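Side-chain contact in oxidized polyvinyl alcohol hydrolase (Sphingopyxis, PDB 3WLA), which hydrolyses beta-diketones such as 4,6-nonanedione and cleaves oxidized polyvinyl alcohol in the second step of its degradation: residues P52-V57 / N61-V66. Residues are numbered along the deposited sequence; the frame is centred on the assembly and turned at random.
Sequences PMVGTV and NWNLNV. With SO4 (sulfate ion), chain D.
Trp62 reaches Val57 in the loop that follows strand 47-53, the indole carbon CZ3 lying 3.6 Å from the carbonyl O of Val57. The approach is oblique to the ring. Trp62 CG stands anti to its own carbonyl carbon (chi1 -58°), and the ring extends beside the loop instead of over the strand.

One residue on, Asn63 is directed toward the other segment and forms the centre of the contact. Its CB lies 3.5 Å from CG1 of Val54, while its carboxamide, carried anti to the backbone N (chi1 175°), reaches toward the strand end. There OD1 lies against the CB and CG carbons of the Pro52 ring, 3.5 Å from CB and 3.6 Å from CG. The same oxygen takes a weak hydrogen bond from ND2 of Asn72, and the side chain also touches Trp287. Leu64 completes the apolar flank: its CD2 comes within 4.4 Å of Pro52 CG, and both side chains rest on Val82 of strand 81-85.

The geometry is that of a beta-alpha-beta unit in an alpha/beta-hydrolase fold, with helix 60-65 packed beside the loop leaving strand 47-53. That loop carries a sulfate, probably from the crystallisation liquor: Val57 N donates to O2 at 2.9 Å, nearly straight at 172°, and Thr56 N donates to O1 at 2.8 Å. Thr56 OG1 adds a longer bond to O1, and Ser162 OG, the probable nucleophile, also binds the ion.

Between the segments no hydrogen bond is made. The helix meets the strand end and the loop through carbon-carbon and carbon-oxygen packing, while the two adjacent amides of the loop bind an anion beside Ser162, consistent with these amides contributing to an oxyanion hole.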
loop_
_atom_site.group_PDB
_atom_site.type_symbol
_atom_site.label_atom_id
_atom_site.label_comp_id
_atom_site.label_asym_id
_atom_site.label_seq_id
_atom_site.Cartn_x
_atom_site.Cartn_y
_atom_site.Cartn_z
ATOM N N PRO A 52 5.800 -1.894 5.370
ATOM C CA PRO A 52 5.953 -2.331 3.986
ATOM C C PRO A 52 5.297 -3.678 3.704
ATOM O O PRO A 52 5.483 -4.597 4.476
ATOM C CB PRO A 52 7.488 -2.396 3.824
ATOM C CG PRO A 52 7.919 -2.922 5.192
ATOM C CD PRO A 52 7.039 -2.101 6.139
ATOM N N MET A 53 4.591 -3.798 2.581
ATOM C CA MET A 53 3.890 -5.035 2.207
ATOM C C MET A 53 4.313 -5.610 0.895
ATOM O O MET A 53 4.440 -4.852 -0.117
ATOM C CB MET A 53 2.373 -4.779 2.108
ATOM C CG MET A 53 1.761 -4.582 3.459
ATOM S SD MET A 53 0.029 -4.259 3.451
ATOM C CE MET A 53 0.073 -2.489 2.609
ATOM N N VAL A 54 4.532 -6.940 0.892
ATOM C CA VAL A 54 4.896 -7.659 -0.332
ATOM C C VAL A 54 3.633 -7.809 -1.181
ATOM O O VAL A 54 2.517 -7.560 -0.732
ATOM C CB VAL A 54 5.384 -9.128 -0.068
ATOM C CG1 VAL A 54 6.797 -9.128 0.518
ATOM C CG2 VAL A 54 4.451 -9.803 0.933
ATOM N N GLY A 55 3.861 -8.285 -2.392
ATOM C CA GLY A 55 2.824 -8.535 -3.332
ATOM C C GLY A 55 2.464 -10.009 -3.455
ATOM O O GLY A 55 2.139 -10.695 -2.479
ATOM N N THR A 56 2.542 -10.521 -4.657
ATOM C CA THR A 56 2.092 -11.890 -4.859
ATOM C C THR A 56 3.146 -12.979 -4.669
ATOM O O THR A 56 2.828 -14.077 -4.134
ATOM C CB THR A 56 1.563 -12.075 -6.294
ATOM O OG1 THR A 56 0.585 -11.053 -6.593
ATOM C CG2 THR A 56 1.046 -13.555 -6.489
ATOM N N VAL A 57 4.383 -12.693 -5.088
ATOM C CA VAL A 57 5.410 -13.738 -5.038
ATOM C C VAL A 57 6.629 -13.552 -4.148
ATOM O O VAL A 57 7.474 -14.447 -4.067
ATOM C CB VAL A 57 5.863 -14.122 -6.459
ATOM C CG1 VAL A 57 4.613 -14.486 -7.310
ATOM C CG2 VAL A 57 6.629 -12.993 -7.096
ATOM N N ASN A 61 10.036 -11.732 4.603
ATOM C CA ASN A 61 11.433 -11.558 4.986
ATOM C C ASN A 61 12.321 -11.045 3.830
ATOM O O ASN A 61 13.308 -10.378 4.090
ATOM C CB ASN A 61 11.998 -12.844 5.571
ATOM C CG ASN A 61 11.631 -13.011 7.022
ATOM O OD1 ASN A 61 11.186 -12.073 7.685
ATOM N ND2 ASN A 61 11.836 -14.227 7.539
ATOM N N TRP A 62 11.990 -11.372 2.584
ATOM C CA TRP A 62 12.758 -10.838 1.475
ATOM C C TRP A 62 12.589 -9.330 1.434
ATOM O O TRP A 62 13.564 -8.623 1.302
ATOM C CB TRP A 62 12.309 -11.373 0.126
ATOM C CG TRP A 62 12.363 -12.860 -0.000
ATOM C CD1 TRP A 62 12.796 -13.762 0.941
ATOM C CD2 TRP A 62 11.904 -13.617 -1.112
ATOM N NE1 TRP A 62 12.622 -15.038 0.470
ATOM C CE2 TRP A 62 12.072 -14.978 -0.790
ATOM C CE3 TRP A 62 11.364 -13.277 -2.368
ATOM C CZ2 TRP A 62 11.716 -15.999 -1.673
ATOM C CZ3 TRP A 62 11.012 -14.309 -3.269
ATOM C CH2 TRP A 62 11.188 -15.648 -2.910
ATOM N N ASN A 63 11.350 -8.858 1.505
ATOM C CA ASN A 63 11.092 -7.445 1.466
ATOM C C ASN A 63 11.882 -6.707 2.564
ATOM O O ASN A 63 12.336 -5.598 2.353
ATOM C CB ASN A 63 9.588 -7.241 1.610
ATOM C CG ASN A 63 9.187 -5.793 1.699
ATOM O OD1 ASN A 63 9.286 -5.189 2.770
ATOM N ND2 ASN A 63 8.696 -5.230 0.578
ATOM N N LEU A 64 12.027 -7.317 3.730
ATOM C CA LEU A 64 12.754 -6.720 4.832
ATOM C C LEU A 64 14.258 -6.836 4.727
ATOM O O LEU A 64 14.988 -5.907 5.144
ATOM C CB LEU A 64 12.381 -7.395 6.162
ATOM C CG LEU A 64 10.989 -7.093 6.677
ATOM C CD1 LEU A 64 10.710 -7.888 7.973
ATOM C CD2 LEU A 64 10.934 -5.603 6.968
ATOM N N ASN A 65 14.735 -7.953 4.174
ATOM C CA ASN A 65 16.182 -8.198 4.212
ATOM C C ASN A 65 16.968 -8.399 2.969
ATOM O O ASN A 65 18.203 -8.520 3.037
ATOM C CB ASN A 65 16.446 -9.444 5.076
ATOM C CG ASN A 65 15.817 -9.343 6.425
ATOM O OD1 ASN A 65 15.227 -10.309 6.918
ATOM N ND2 ASN A 65 15.913 -8.195 7.037
ATOM N N VAL A 66 16.297 -8.492 1.830
ATOM C CA VAL A 66 16.976 -8.753 0.605
ATOM C C VAL A 66 16.872 -7.524 -0.258
ATOM O O VAL A 66 15.766 -7.068 -0.547
ATOM C CB VAL A 66 16.303 -9.950 -0.080
ATOM C CG1 VAL A 66 16.936 -10.214 -1.400
ATOM C CG2 VAL A 66 16.386 -11.182 0.873
HETATM S S SO4 D . 4.287 -9.547 -7.465
HETATM O O1 SO4 D . 2.942 -9.135 -7.039
HETATM O O2 SO4 D . 5.000 -10.181 -6.321
HETATM O O3 SO4 D . 4.176 -10.560 -8.486
HETATM O O4 SO4 D . 5.076 -8.428 -7.985
#